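Local coordinates for protein leucine aminopeptidase (Fimbriiglobus ruber, PDB 7D1B) that probably cyclises the N-terminal glutamine of peptides to pyroglutamate, as a zinc-binding glutaminyl cyclase of the M28 peptidase family, at residues A[132-137]-A[186-191]; A[100-105]-A[201-206]; A[148-153]-A[311-316]; A[94-99]-A[109-114]. All coordinates share one frame; numbering follows the deposited sequence.

Contacts 1 to 3 join loops at one end of the mixed beta sheet, while contact 4 pairs two strands, 91-99 and 108-117, at its edge. Contact 1 is the most buried and the only one to include a zinc ligand; it combines a salt bridge and metal ligation with backbone bonds to a carboxylate. Contact 2, more exposed, consists mainly of polar side chains bonded to backbone groups and abuts contact 1, Tyr189 O lying 2.8 Å from Gln101 NE2. Contact 3 lies beside the zinc site, with one direct bond, a bridging water and van der Waals packing. Contacts 2 and 4 are continuous through strand 91-99, and Phe206 packs on Val99. Contacts 3 and 4 are farthest apart, centres about 24 Å from each other.

Contact 1. Residues A[132-137]-A[186-191]; sequences DTRPAA and GEEYIL. With ZN (zinc ion), chain B.
Two irregular loops run past each other with Arg134 and Glu188 nearest, their CA atoms 5.4 Å apart, where strands 123-130 and 178-184 of the M28 peptidase fold give way to the zinc site. The carboxylate of Asp132 receives two successive backbone N-H groups of the other loop. Glu188 N meets OD2 of Asp132 on its syn lone pair at 3.0 Å, whereas Glu187 N comes to OD1 from above the carboxylate plane; OD1 is also bonded to His130. Glu188 OE2 is the close ligand of the zinc ion, which Asp155, His309 and a water also bind. Its OE1, 2.8 Å from the zinc ion and at most a long second interaction, takes Arg134 NH2 in a 2.9 Å salt bridge. Glu188 OE1 lies in the guanidinium plane, while the arginine meets that oxygen on its anti side, tilted out of the carboxylate plane; the two planes stand 85° apart. The arginine reaches there with CG anti to the backbone N (chi1 -163°) and an extended chain; its NE and NH2 also bond His138 and Tyr204. Held by zinc and Arg134, the carboxylate would be limited in rotation. Over one guanidinium face lies Ile190 CG1, 3.5 Å above the plane. Pro135 wedges its ring between Glu188 O and Leu191, its CG 3.8 Å from Leu191 CD2. A water accepts from Arg134 N and donates to Glu188 OE2 at 2.8 Å.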
loop_
_atom_site.group_PDB
_atom_site.type_symbol
_atom_site.label_atom_id
_atom_site.label_comp_id
_atom_site.label_asym_id
_atom_site.label_seq_id
_atom_site.Cartn_x
_atom_site.Cartn_y
_atom_site.Cartn_z
ATOM N N ASP A 132 -6.469 0.528 -7.010
ATOM C CA ASP A 132 -6.845 0.565 -8.416
ATOM C C ASP A 132 -5.752 -0.106 -9.237
ATOM O O ASP A 132 -4.594 -0.156 -8.834
ATOM C CB ASP A 132 -7.064 2.005 -8.881
ATOM C CG ASP A 132 -5.783 2.828 -8.863
ATOM O OD1 ASP A 132 -5.078 2.857 -7.817
ATOM O OD2 ASP A 132 -5.488 3.483 -9.890
ATOM N N THR A 133 -6.114 -0.634 -10.396
ATOM C CA THR A 133 -5.112 -1.194 -11.293
ATOM C C THR A 133 -4.978 -0.309 -12.520
ATOM O O THR A 133 -5.964 0.249 -13.022
ATOM C CB THR A 133 -5.383 -2.658 -11.663
ATOM O OG1 THR A 133 -6.644 -2.789 -12.341
ATOM C CG2 THR A 133 -5.377 -3.544 -10.414
ATOM N N ARG A 134 -3.755 -0.183 -13.005
ATOM C CA ARG A 134 -3.487 0.668 -14.152
ATOM C C ARG A 134 -4.252 0.148 -15.369
ATOM O O ARG A 134 -4.343 -1.066 -15.573
ATOM C CB ARG A 134 -1.995 0.629 -14.449
ATOM C CG ARG A 134 -1.508 1.756 -15.323
ATOM C CD ARG A 134 0.001 1.641 -15.537
ATOM N NE ARG A 134 0.485 2.685 -16.421
ATOM C CZ ARG A 134 1.028 3.838 -16.043
ATOM N NH1 ARG A 134 1.382 4.722 -16.976
ATOM N NH2 ARG A 134 1.189 4.133 -14.758
ATOM N N PRO A 135 -4.803 1.029 -16.208
ATOM C CA PRO A 135 -5.623 0.532 -17.324
ATOM C C PRO A 135 -4.863 -0.335 -18.306
ATOM O O PRO A 135 -5.479 -1.200 -18.939
ATOM C CB PRO A 135 -6.171 1.816 -17.966
ATOM C CG PRO A 135 -6.254 2.779 -16.789
ATOM C CD PRO A 135 -4.992 2.476 -15.993
ATOM N N ALA A 136 -3.558 -0.133 -18.459
ATOM C CA ALA A 136 -2.786 -0.896 -19.425
ATOM C C ALA A 136 -1.390 -1.130 -18.879
ATOM O O ALA A 136 -0.880 -0.343 -18.070
ATOM C CB ALA A 136 -2.682 -0.171 -20.778
ATOM N N ALA A 137 -0.771 -2.211 -19.359
ATOM C CA ALA A 137 0.615 -2.548 -19.025
ATOM C C ALA A 137 1.518 -1.708 -19.928
ATOM O O ALA A 137 2.051 -2.166 -20.941
ATOM C CB ALA A 137 0.850 -4.039 -19.221
ATOM N N GLY A 186 -7.352 5.352 -7.423
ATOM C CA GLY A 186 -6.905 6.364 -8.361
ATOM C C GLY A 186 -5.443 6.729 -8.254
ATOM O O GLY A 186 -5.066 7.866 -8.571
ATOM N N GLU A 187 -4.586 5.787 -7.842
ATOM C CA GLU A 187 -3.161 6.089 -7.891
ATOM C C GLU A 187 -2.683 6.224 -9.327
ATOM O O GLU A 187 -1.865 7.094 -9.629
ATOM C CB GLU A 187 -2.327 5.036 -7.172
ATOM C CG GLU A 187 -0.859 5.448 -7.064
ATOM C CD GLU A 187 0.054 4.580 -7.832
ATOM O OE1 GLU A 187 -0.263 3.397 -8.062
ATOM O OE2 GLU A 187 1.114 5.104 -8.214
ATOM N N GLU A 188 -3.153 5.354 -10.218
ATOM C CA GLU A 188 -2.638 5.339 -11.580
ATOM C C GLU A 188 -3.742 4.949 -12.563
ATOM O O GLU A 188 -3.635 3.989 -13.339
ATOM C CB GLU A 188 -1.353 4.523 -11.701
ATOM C CG GLU A 188 -1.436 3.081 -11.281
ATOM C CD GLU A 188 -0.084 2.403 -11.450
ATOM O OE1 GLU A 188 0.820 2.999 -12.118
ATOM O OE2 GLU A 188 0.122 1.286 -10.903
ATOM N N TYR A 189 -4.791 5.774 -12.573
ATOM C CA TYR A 189 -5.877 5.681 -13.542
ATOM C C TYR A 189 -5.416 6.341 -14.842
ATOM O O TYR A 189 -5.920 7.383 -15.270
ATOM C CB TYR A 189 -7.114 6.338 -12.942
ATOM C CG TYR A 189 -8.337 6.342 -13.824
ATOM C CD1 TYR A 189 -8.878 5.161 -14.306
ATOM C CD2 TYR A 189 -8.961 7.537 -14.163
ATOM C CE1 TYR A 189 -10.006 5.168 -15.123
ATOM C CE2 TYR A 189 -10.094 7.555 -14.967
ATOM C CZ TYR A 189 -10.618 6.357 -15.440
ATOM O OH TYR A 189 -11.747 6.323 -16.230
ATOM N N ILE A 190 -4.402 5.736 -15.455
ATOM C CA ILE A 190 -3.679 6.363 -16.558
ATOM C C ILE A 190 -4.252 5.843 -17.870
ATOM O O ILE A 190 -3.941 4.728 -18.310
ATOM C CB ILE A 190 -2.171 6.123 -16.466
ATOM C CG1 ILE A 190 -1.621 6.546 -15.100
ATOM C CG2 ILE A 190 -1.456 6.842 -17.627
ATOM C CD1 ILE A 190 -1.947 7.982 -14.655
ATOM N N LEU A 191 -5.095 6.659 -18.505
ATOM C CA LEU A 191 -5.634 6.324 -19.813
ATOM C C LEU A 191 -4.736 6.833 -20.924
ATOM O O LEU A 191 -4.620 6.184 -21.969
ATOM C CB LEU A 191 -7.062 6.877 -19.942
ATOM C CG LEU A 191 -8.046 6.288 -18.916
ATOM C CD1 LEU A 191 -9.357 7.072 -18.873
ATOM C CD2 LEU A 191 -8.316 4.810 -19.194
HETATM ZN ZN ZN B . 1.952 0.671 -11.185
HETATM O O HOH W 1 -1.699 -0.828 -11.146
HETATM O O HOH W 2 3.587 1.474 -10.127
#

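Contact 2. Residues A[100-105]-A[201-206]; sequences RQRSQR and GDKYFF
Gln101 and Asp202 lie with amide and carboxylate stacked, their planes only 7° apart and Gln101 CD 3.4 Å from Asp202 CB. The glutamine chain is bent at chi2 (54°), which brings its amide alongside the backbone of Lys203 to hold both polar groups: Lys203 N reaches OE1 of Gln101 at 2.9 Å, and Gln101 NE2 gives a nearly straight 175° bond to Lys203 O, in both the amide and the carbonyl plane. OE1 accepts a second N-H, from Arg102. Residues 101-104 form a type I beta turn in the loop linking strands 91-99 and 108-117, and Asp202 grips that turn: its OD2 takes Ser103 OG at 2.8 Å on the syn lone pair, and OD1 takes Ser103 N. OD2 also receives the backbone N-H groups of Leu191 and Asp192. The extended Arg102 lays a guanidinium face over Lys203 CB, which lies 3.6 Å from the plane beneath its centre, while NH1 bonds edge-on to Gly201 O at 2.8 Å.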
loop_
_atom_site.group_PDB
_atom_site.type_symbol
_atom_site.label_atom_id
_atom_site.label_comp_id
_atom_site.label_asym_id
_atom_site.label_seq_id
_atom_site.Cartn_x
_atom_site.Cartn_y
_atom_site.Cartn_z
ATOM N N ARG A 100 -11.925 14.382 -12.361
ATOM C CA ARG A 100 -11.827 14.334 -13.817
ATOM C C ARG A 100 -10.374 14.042 -14.168
ATOM O O ARG A 100 -9.490 14.857 -13.897
ATOM C CB ARG A 100 -12.266 15.656 -14.457
ATOM C CG ARG A 100 -12.277 15.558 -15.969
ATOM C CD ARG A 100 -12.543 16.897 -16.656
ATOM N NE ARG A 100 -11.483 17.889 -16.432
ATOM C CZ ARG A 100 -10.319 17.912 -17.076
ATOM N NH1 ARG A 100 -10.022 16.966 -17.975
ATOM N NH2 ARG A 100 -9.447 18.883 -16.824
ATOM N N GLN A 101 -10.123 12.890 -14.777
ATOM C CA GLN A 101 -8.767 12.616 -15.234
ATOM C C GLN A 101 -8.446 13.531 -16.421
ATOM O O GLN A 101 -9.334 13.919 -17.180
ATOM C CB GLN A 101 -8.645 11.136 -15.591
ATOM C CG GLN A 101 -7.267 10.655 -16.049
ATOM C CD GLN A 101 -6.142 10.993 -15.079
ATOM O OE1 GLN A 101 -5.715 12.143 -14.985
ATOM N NE2 GLN A 101 -5.653 9.991 -14.347
ATOM N N ARG A 102 -7.168 13.899 -16.573
ATOM C CA ARG A 102 -6.787 14.977 -17.486
ATOM C C ARG A 102 -7.265 14.734 -18.905
ATOM O O ARG A 102 -7.723 15.667 -19.573
ATOM C CB ARG A 102 -5.276 15.156 -17.501
ATOM C CG ARG A 102 -4.676 15.635 -16.186
ATOM C CD ARG A 102 -3.170 15.772 -16.344
ATOM N NE ARG A 102 -2.540 16.226 -15.114
ATOM C CZ ARG A 102 -1.336 15.831 -14.709
ATOM N NH1 ARG A 102 -0.637 14.952 -15.415
ATOM N NH2 ARG A 102 -0.853 16.298 -13.572
ATOM N N SER A 103 -7.150 13.498 -19.395
ATOM C CA SER A 103 -7.453 13.156 -20.777
ATOM C C SER A 103 -8.938 12.966 -21.026
ATOM O O SER A 103 -9.315 12.737 -22.178
ATOM C CB SER A 103 -6.709 11.868 -21.157
ATOM O OG SER A 103 -7.160 10.775 -20.363
ATOM N N GLN A 104 -9.787 13.070 -19.997
ATOM C CA GLN A 104 -11.205 12.756 -20.091
ATOM C C GLN A 104 -12.067 13.965 -19.770
ATOM O O GLN A 104 -11.638 14.874 -19.067
ATOM C CB GLN A 104 -11.551 11.645 -19.096
ATOM C CG GLN A 104 -10.608 10.439 -19.206
ATOM C CD GLN A 104 -10.666 9.757 -20.577
ATOM O OE1 GLN A 104 -11.739 9.374 -21.045
ATOM N NE2 GLN A 104 -9.509 9.595 -21.216
ATOM N N ARG A 105 -13.313 13.963 -20.259
ATOM C CA ARG A 105 -14.296 14.918 -19.757
ATOM C C ARG A 105 -15.177 14.336 -18.672
ATOM O O ARG A 105 -15.650 15.080 -17.805
ATOM C CB ARG A 105 -15.177 15.455 -20.881
ATOM C CG ARG A 105 -14.409 16.274 -21.859
ATOM C CD ARG A 105 -15.329 17.167 -22.656
ATOM N NE ARG A 105 -14.540 18.205 -23.301
ATOM C CZ ARG A 105 -13.870 18.012 -24.435
ATOM N NH1 ARG A 105 -13.946 16.834 -25.046
ATOM N NH2 ARG A 105 -13.093 18.956 -24.968
ATOM N N GLY A 201 0.957 13.452 -19.848
ATOM C CA GLY A 201 -0.041 12.414 -19.719
ATOM C C GLY A 201 -0.935 12.645 -18.508
ATOM O O GLY A 201 -1.029 13.745 -17.934
ATOM N N ASP A 202 -1.635 11.580 -18.138
ATOM C CA ASP A 202 -2.595 11.597 -17.044
ATOM C C ASP A 202 -1.974 11.742 -15.654
ATOM O O ASP A 202 -0.781 11.484 -15.430
ATOM C CB ASP A 202 -3.543 10.416 -17.168
ATOM C CG ASP A 202 -4.623 10.634 -18.205
ATOM O OD1 ASP A 202 -4.885 11.808 -18.567
ATOM O OD2 ASP A 202 -5.207 9.626 -18.663
ATOM N N LYS A 203 -2.826 12.143 -14.707
ATOM C CA LYS A 203 -2.450 12.468 -13.336
ATOM C C LYS A 203 -2.486 11.249 -12.424
ATOM O O LYS A 203 -3.384 10.410 -12.524
ATOM C CB LYS A 203 -3.440 13.518 -12.816
ATOM C CG LYS A 203 -3.214 13.919 -11.374
ATOM C CD LYS A 203 -4.081 15.109 -10.957
ATOM C CE LYS A 203 -4.177 15.225 -9.422
ATOM N NZ LYS A 203 -2.841 15.343 -8.758
ATOM N N TYR A 204 -1.538 11.203 -11.493
ATOM C CA TYR A 204 -1.408 10.171 -10.470
ATOM C C TYR A 204 -1.924 10.672 -9.122
ATOM O O TYR A 204 -2.033 11.878 -8.877
ATOM C CB TYR A 204 0.073 9.801 -10.311
ATOM C CG TYR A 204 0.661 9.021 -11.446
ATOM C CD1 TYR A 204 0.953 9.618 -12.667
ATOM C CD2 TYR A 204 0.989 7.677 -11.271
ATOM C CE1 TYR A 204 1.529 8.880 -13.704
ATOM C CE2 TYR A 204 1.553 6.937 -12.286
ATOM C CZ TYR A 204 1.834 7.539 -13.495
ATOM O OH TYR A 204 2.407 6.761 -14.476
ATOM N N PHE A 205 -2.211 9.718 -8.233
ATOM C CA PHE A 205 -2.322 9.975 -6.793
ATOM C C PHE A 205 -3.621 10.646 -6.354
ATOM O O PHE A 205 -3.640 11.327 -5.320
ATOM C CB PHE A 205 -1.106 10.733 -6.211
ATOM C CG PHE A 205 0.207 10.195 -6.689
ATOM C CD1 PHE A 205 0.477 8.825 -6.628
ATOM C CD2 PHE A 205 1.161 11.040 -7.238
ATOM C CE1 PHE A 205 1.666 8.320 -7.114
ATOM C CE2 PHE A 205 2.369 10.543 -7.722
ATOM C CZ PHE A 205 2.616 9.189 -7.673
ATOM N N PHE A 206 -4.736 10.411 -7.051
ATOM C CA PHE A 206 -5.985 11.039 -6.620
ATOM C C PHE A 206 -6.380 10.624 -5.209
ATOM O O PHE A 206 -6.815 11.459 -4.408
ATOM C CB PHE A 206 -7.116 10.691 -7.577
ATOM C CG PHE A 206 -7.050 11.394 -8.901
ATOM C CD1 PHE A 206 -7.255 12.770 -8.986
ATOM C CD2 PHE A 206 -6.851 10.672 -10.073
ATOM C CE1 PHE A 206 -7.242 13.419 -10.230
ATOM C CE2 PHE A 206 -6.848 11.315 -11.304
ATOM C CZ PHE A 206 -7.044 12.677 -11.374
#

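Contact 3. Residues A[148-153]-A[311-316]; sequences KPFASA and LSDTPD
One direct hydrogen bond joins the loops, Ala153 N to Asp313 O at 3.0 Å; it is nearly straight at the hydrogen (173°), although the donor stands well above the carbonyl plane. A water makes the second polar link, accepting from Ala151 N and donating to Pro149 O and, at 2.8 Å, to Leu311 O. Asp313 is the centre of an inverse gamma turn. Its carboxylate swings toward Ser152, with OD2 3.3 Å from Ser152 CA, and OD1 is bonded by Tyr305 and by Asn154 N. Van der Waals contacts flank these bonds. Leu311 sends CD1 across the Lys148 methylenes at about a right angle, 3.8 Å from CD, and CD2 against Pro149 O. The Phe150 ring slants at 54° to the Asp313 carboxylate, with CE1 3.9 Å from Asp313 CB. Ala153 CB sits against Thr314 C and makes an apolar contact with Pro315 CD. The contact thus joins the loop leading into helix 153-167, where zinc ligand Asp155 lies, to the one between strand 297-300 and helix 320-336, with helix 51-63 packing on Ala153 and Pro315.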
loop_
_atom_site.group_PDB
_atom_site.type_symbol
_atom_site.label_atom_id
_atom_site.label_comp_id
_atom_site.label_asym_id
_atom_site.label_seq_id
_atom_site.Cartn_x
_atom_site.Cartn_y
_atom_site.Cartn_z
ATOM N N LYS A 148 -4.727 -5.664 -23.571
ATOM C CA LYS A 148 -4.972 -6.864 -22.789
ATOM C C LYS A 148 -5.125 -6.528 -21.310
ATOM O O LYS A 148 -4.612 -5.509 -20.841
ATOM C CB LYS A 148 -3.811 -7.842 -22.977
ATOM C CG LYS A 148 -3.683 -8.302 -24.432
ATOM C CD LYS A 148 -2.535 -9.273 -24.636
ATOM C CE LYS A 148 -2.528 -9.837 -26.050
ATOM N NZ LYS A 148 -1.373 -10.749 -26.257
ATOM N N PRO A 149 -5.839 -7.361 -20.552
ATOM C CA PRO A 149 -6.054 -7.053 -19.131
ATOM C C PRO A 149 -4.757 -7.142 -18.338
ATOM O O PRO A 149 -3.985 -8.099 -18.471
ATOM C CB PRO A 149 -7.067 -8.114 -18.678
ATOM C CG PRO A 149 -7.007 -9.193 -19.708
ATOM C CD PRO A 149 -6.625 -8.527 -20.999
ATOM N N PHE A 150 -4.528 -6.136 -17.501
ATOM C CA PHE A 150 -3.311 -6.018 -16.704
ATOM C C PHE A 150 -3.644 -6.377 -15.252
ATOM O O PHE A 150 -4.404 -5.658 -14.585
ATOM C CB PHE A 150 -2.748 -4.601 -16.836
ATOM C CG PHE A 150 -1.602 -4.308 -15.904
ATOM C CD1 PHE A 150 -0.469 -5.122 -15.862
ATOM C CD2 PHE A 150 -1.657 -3.212 -15.065
ATOM C CE1 PHE A 150 0.590 -4.839 -14.982
ATOM C CE2 PHE A 150 -0.598 -2.916 -14.196
ATOM C CZ PHE A 150 0.522 -3.746 -14.145
ATOM N N ALA A 151 -3.068 -7.486 -14.758
ATOM C CA ALA A 151 -3.425 -8.014 -13.445
ATOM C C ALA A 151 -2.767 -7.259 -12.303
ATOM O O ALA A 151 -3.290 -7.278 -11.183
ATOM C CB ALA A 151 -3.009 -9.482 -13.347
ATOM N N SER A 152 -1.614 -6.641 -12.533
ATOM C CA SER A 152 -1.016 -5.767 -11.520
ATOM C C SER A 152 -0.785 -6.489 -10.181
ATOM O O SER A 152 -1.017 -5.922 -9.123
ATOM C CB SER A 152 -1.897 -4.525 -11.326
ATOM O OG SER A 152 -1.212 -3.476 -10.690
ATOM N N ALA A 153 -0.315 -7.743 -10.214
ATOM C CA ALA A 153 -0.295 -8.545 -8.985
ATOM C C ALA A 153 0.578 -7.931 -7.893
ATOM O O ALA A 153 0.198 -7.941 -6.718
ATOM C CB ALA A 153 0.191 -9.956 -9.275
ATOM N N LEU A 311 2.531 -7.316 -18.659
ATOM C CA LEU A 311 1.468 -8.304 -18.498
ATOM C C LEU A 311 1.896 -9.476 -17.631
ATOM O O LEU A 311 1.032 -10.192 -17.104
ATOM C CB LEU A 311 0.998 -8.810 -19.859
ATOM C CG LEU A 311 0.305 -7.736 -20.696
ATOM C CD1 LEU A 311 0.106 -8.224 -22.119
ATOM C CD2 LEU A 311 -1.031 -7.349 -20.069
ATOM N N SER A 312 3.203 -9.682 -17.468
ATOM C CA SER A 312 3.740 -10.730 -16.617
ATOM C C SER A 312 3.721 -10.378 -15.123
ATOM O O SER A 312 4.218 -11.171 -14.322
ATOM C CB SER A 312 5.153 -11.078 -17.094
ATOM O OG SER A 312 5.931 -9.892 -17.214
ATOM N N ASP A 313 3.144 -9.247 -14.723
ATOM C CA ASP A 313 2.974 -8.930 -13.302
ATOM C C ASP A 313 1.742 -9.679 -12.790
ATOM O O ASP A 313 0.647 -9.125 -12.661
ATOM C CB ASP A 313 2.845 -7.419 -13.112
ATOM C CG ASP A 313 2.709 -7.012 -11.652
ATOM O OD1 ASP A 313 2.988 -7.848 -10.760
ATOM O OD2 ASP A 313 2.312 -5.845 -11.398
ATOM N N THR A 314 1.934 -10.965 -12.509
ATOM C CA THR A 314 0.857 -11.903 -12.221
ATOM C C THR A 314 1.118 -12.593 -10.891
ATOM O O THR A 314 2.216 -12.489 -10.331
ATOM C CB THR A 314 0.766 -12.930 -13.364
ATOM O OG1 THR A 314 2.061 -13.497 -13.592
ATOM C CG2 THR A 314 0.268 -12.265 -14.638
ATOM N N PRO A 315 0.118 -13.308 -10.343
ATOM C CA PRO A 315 0.283 -13.871 -8.987
ATOM C C PRO A 315 1.467 -14.810 -8.828
ATOM O O PRO A 315 1.997 -14.923 -7.713
ATOM C CB PRO A 315 -1.059 -14.571 -8.734
ATOM C CG PRO A 315 -2.021 -13.723 -9.503
ATOM C CD PRO A 315 -1.287 -13.398 -10.786
ATOM N N ASP A 316 1.904 -15.497 -9.890
ATOM C CA ASP A 316 3.056 -16.387 -9.756
ATOM C C ASP A 316 4.359 -15.642 -9.492
ATOM O O ASP A 316 5.365 -16.285 -9.166
ATOM C CB ASP A 316 3.222 -17.197 -11.031
ATOM C CG ASP A 316 3.310 -16.317 -12.240
ATOM O OD1 ASP A 316 2.250 -15.846 -12.703
ATOM O OD2 ASP A 316 4.437 -16.040 -12.685
HETATM O O HOH W 3 -1.615 -9.225 -16.714
#

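Contact 4. Residues A[94-99]-A[109-114]; sequences RQEFKV and DMTNLI
Phe97 and Met110 face each other as a hydrogen-bonded pair of antiparallel strands, and Met110 CB sits over the phenylalanine ring in a CH-pi contact, 3.5 Å from its centroid. The ring is turned across to the neighbouring strand by a chi1 of 62°, which sets CG between the backbone N and the carbonyl carbon. On the same face Asn112 ND2 donates to Gln95 OE1 at 2.9 Å, an almost linear 178° bond lying in the planes of both groups, although the two amides are twisted 39° apart. Asn112 is held further by Gly207 O, at ND2, and by Asp185 N, at OD1. The other face carries charge. Lys98 runs alongside Asp109 and bends at its last torsion, bringing NZ to the syn lone pair of Asp109 OD1 at 2.7 Å. Further along, within strand 91-99, Arg94 clasps one oxygen of Glu96, OE2, in a side-on salt bridge with NE and NH2. Thr111 CG2, from strand 108-117, packs over the centre of the guanidinium of Arg94, 3.7 Å from its CZ. Backbone bonds such as Met110 N to Phe97 O, 2.8 Å, tie the strands between these faces. Helix 206-218 covers the Phe97 face, where His210 stacks on the ring. This is a beta hairpin at the edge of the mixed sheet, with strand 91-99 outermost.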
loop_
_atom_site.group_PDB
_atom_site.type_symbol
_atom_site.label_atom_id
_atom_site.label_comp_id
_atom_site.label_asym_id
_atom_site.label_seq_id
_atom_site.Cartn_x
_atom_site.Cartn_y
_atom_site.Cartn_z
ATOM N N ARG A 94 -15.759 4.248 3.918
ATOM C CA ARG A 94 -15.514 4.643 2.538
ATOM C C ARG A 94 -15.284 6.146 2.466
ATOM O O ARG A 94 -15.995 6.916 3.117
ATOM C CB ARG A 94 -16.735 4.291 1.687
ATOM C CG ARG A 94 -17.034 2.799 1.627
ATOM C CD ARG A 94 -18.407 2.514 1.024
ATOM N NE ARG A 94 -18.524 3.001 -0.342
ATOM C CZ ARG A 94 -18.174 2.308 -1.421
ATOM N NH1 ARG A 94 -17.675 1.082 -1.307
ATOM N NH2 ARG A 94 -18.316 2.854 -2.624
ATOM N N GLN A 95 -14.315 6.568 1.665
ATOM C CA GLN A 95 -14.161 7.980 1.317
ATOM C C GLN A 95 -14.479 8.084 -0.162
ATOM O O GLN A 95 -13.640 7.757 -1.006
ATOM C CB GLN A 95 -12.757 8.517 1.558
ATOM C CG GLN A 95 -12.201 8.369 2.918
ATOM C CD GLN A 95 -10.885 9.142 3.070
ATOM O OE1 GLN A 95 -10.041 9.211 2.146
ATOM N NE2 GLN A 95 -10.713 9.749 4.241
ATOM N N GLU A 96 -15.692 8.522 -0.475
ATOM C CA GLU A 96 -16.162 8.596 -1.847
ATOM C C GLU A 96 -15.950 10.003 -2.385
ATOM O O GLU A 96 -16.235 10.986 -1.699
ATOM C CB GLU A 96 -17.654 8.252 -1.897
ATOM C CG GLU A 96 -17.970 6.831 -1.423
ATOM C CD GLU A 96 -19.452 6.507 -1.439
ATOM O OE1 GLU A 96 -20.288 7.427 -1.613
ATOM O OE2 GLU A 96 -19.779 5.315 -1.280
ATOM N N PHE A 97 -15.480 10.099 -3.625
ATOM C CA PHE A 97 -15.258 11.398 -4.248
ATOM C C PHE A 97 -15.260 11.214 -5.759
ATOM O O PHE A 97 -15.289 10.094 -6.261
ATOM C CB PHE A 97 -13.985 12.080 -3.721
ATOM C CG PHE A 97 -12.699 11.322 -3.989
ATOM C CD1 PHE A 97 -12.337 10.219 -3.227
ATOM C CD2 PHE A 97 -11.829 11.756 -4.985
ATOM C CE1 PHE A 97 -11.135 9.552 -3.482
ATOM C CE2 PHE A 97 -10.633 11.110 -5.234
ATOM C CZ PHE A 97 -10.281 10.013 -4.491
ATOM N N LYS A 98 -15.266 12.328 -6.487
ATOM C CA LYS A 98 -15.237 12.298 -7.943
ATOM C C LYS A 98 -14.094 13.160 -8.431
ATOM O O LYS A 98 -13.783 14.193 -7.834
ATOM C CB LYS A 98 -16.528 12.861 -8.558
ATOM C CG LYS A 98 -17.758 12.034 -8.260
ATOM C CD LYS A 98 -18.990 12.685 -8.875
ATOM C CE LYS A 98 -20.278 12.098 -8.320
ATOM N NZ LYS A 98 -20.591 10.763 -8.904
ATOM N N VAL A 99 -13.473 12.739 -9.532
ATOM C CA VAL A 99 -12.428 13.543 -10.157
ATOM C C VAL A 99 -12.625 13.495 -11.662
ATOM O O VAL A 99 -13.374 12.676 -12.184
ATOM C CB VAL A 99 -10.996 13.078 -9.795
ATOM C CG1 VAL A 99 -10.794 13.091 -8.298
ATOM C CG2 VAL A 99 -10.707 11.695 -10.360
ATOM N N ASP A 109 -15.897 8.118 -10.473
ATOM C CA ASP A 109 -16.106 7.866 -9.054
ATOM C C ASP A 109 -14.898 7.149 -8.475
ATOM O O ASP A 109 -14.435 6.156 -9.042
ATOM C CB ASP A 109 -17.325 6.962 -8.878
ATOM C CG ASP A 109 -18.622 7.673 -9.136
ATOM O OD1 ASP A 109 -18.754 8.834 -8.710
ATOM O OD2 ASP A 109 -19.508 7.056 -9.753
ATOM N N MET A 110 -14.391 7.663 -7.360
ATOM C CA MET A 110 -13.272 7.092 -6.631
ATOM C C MET A 110 -13.726 6.803 -5.210
ATOM O O MET A 110 -14.553 7.537 -4.641
ATOM C CB MET A 110 -12.113 8.086 -6.583
ATOM C CG MET A 110 -11.615 8.464 -7.935
ATOM S SD MET A 110 -10.448 7.195 -8.454
ATOM C CE MET A 110 -9.770 7.921 -9.966
ATOM N N THR A 111 -13.145 5.760 -4.620
ATOM C CA THR A 111 -13.434 5.425 -3.223
ATOM C C THR A 111 -12.157 4.948 -2.548
ATOM O O THR A 111 -11.619 3.900 -2.922
ATOM C CB THR A 111 -14.503 4.326 -3.108
ATOM O OG1 THR A 111 -15.655 4.685 -3.873
ATOM C CG2 THR A 111 -14.926 4.132 -1.646
ATOM N N ASN A 112 -11.676 5.684 -1.543
ATOM C CA ASN A 112 -10.662 5.105 -0.668
ATOM C C ASN A 112 -11.369 4.252 0.381
ATOM O O ASN A 112 -12.478 4.564 0.810
ATOM C CB ASN A 112 -9.878 6.185 0.076
ATOM C CG ASN A 112 -9.069 7.095 -0.833
ATOM O OD1 ASN A 112 -8.595 6.688 -1.907
ATOM N ND2 ASN A 112 -8.876 8.331 -0.380
ATOM N N LEU A 113 -10.733 3.164 0.785
ATOM C CA LEU A 113 -11.280 2.309 1.837
ATOM C C LEU A 113 -10.370 2.377 3.056
ATOM O O LEU A 113 -9.147 2.318 2.930
ATOM C CB LEU A 113 -11.367 0.862 1.359
ATOM C CG LEU A 113 -12.389 -0.155 1.861
ATOM C CD1 LEU A 113 -13.799 0.365 1.647
ATOM C CD2 LEU A 113 -12.229 -1.504 1.171
ATOM N N ILE A 114 -10.955 2.510 4.237
ATOM C CA ILE A 114 -10.186 2.540 5.473
ATOM C C ILE A 114 -10.722 1.438 6.369
ATOM O O ILE A 114 -11.916 1.414 6.677
ATOM C CB ILE A 114 -10.282 3.898 6.179
ATOM C CG1 ILE A 114 -9.832 5.031 5.251
ATOM C CG2 ILE A 114 -9.466 3.880 7.487
ATOM C CD1 ILE A 114 -10.247 6.412 5.737
HETATM O O HOH W 4 -17.977 9.060 -5.965
#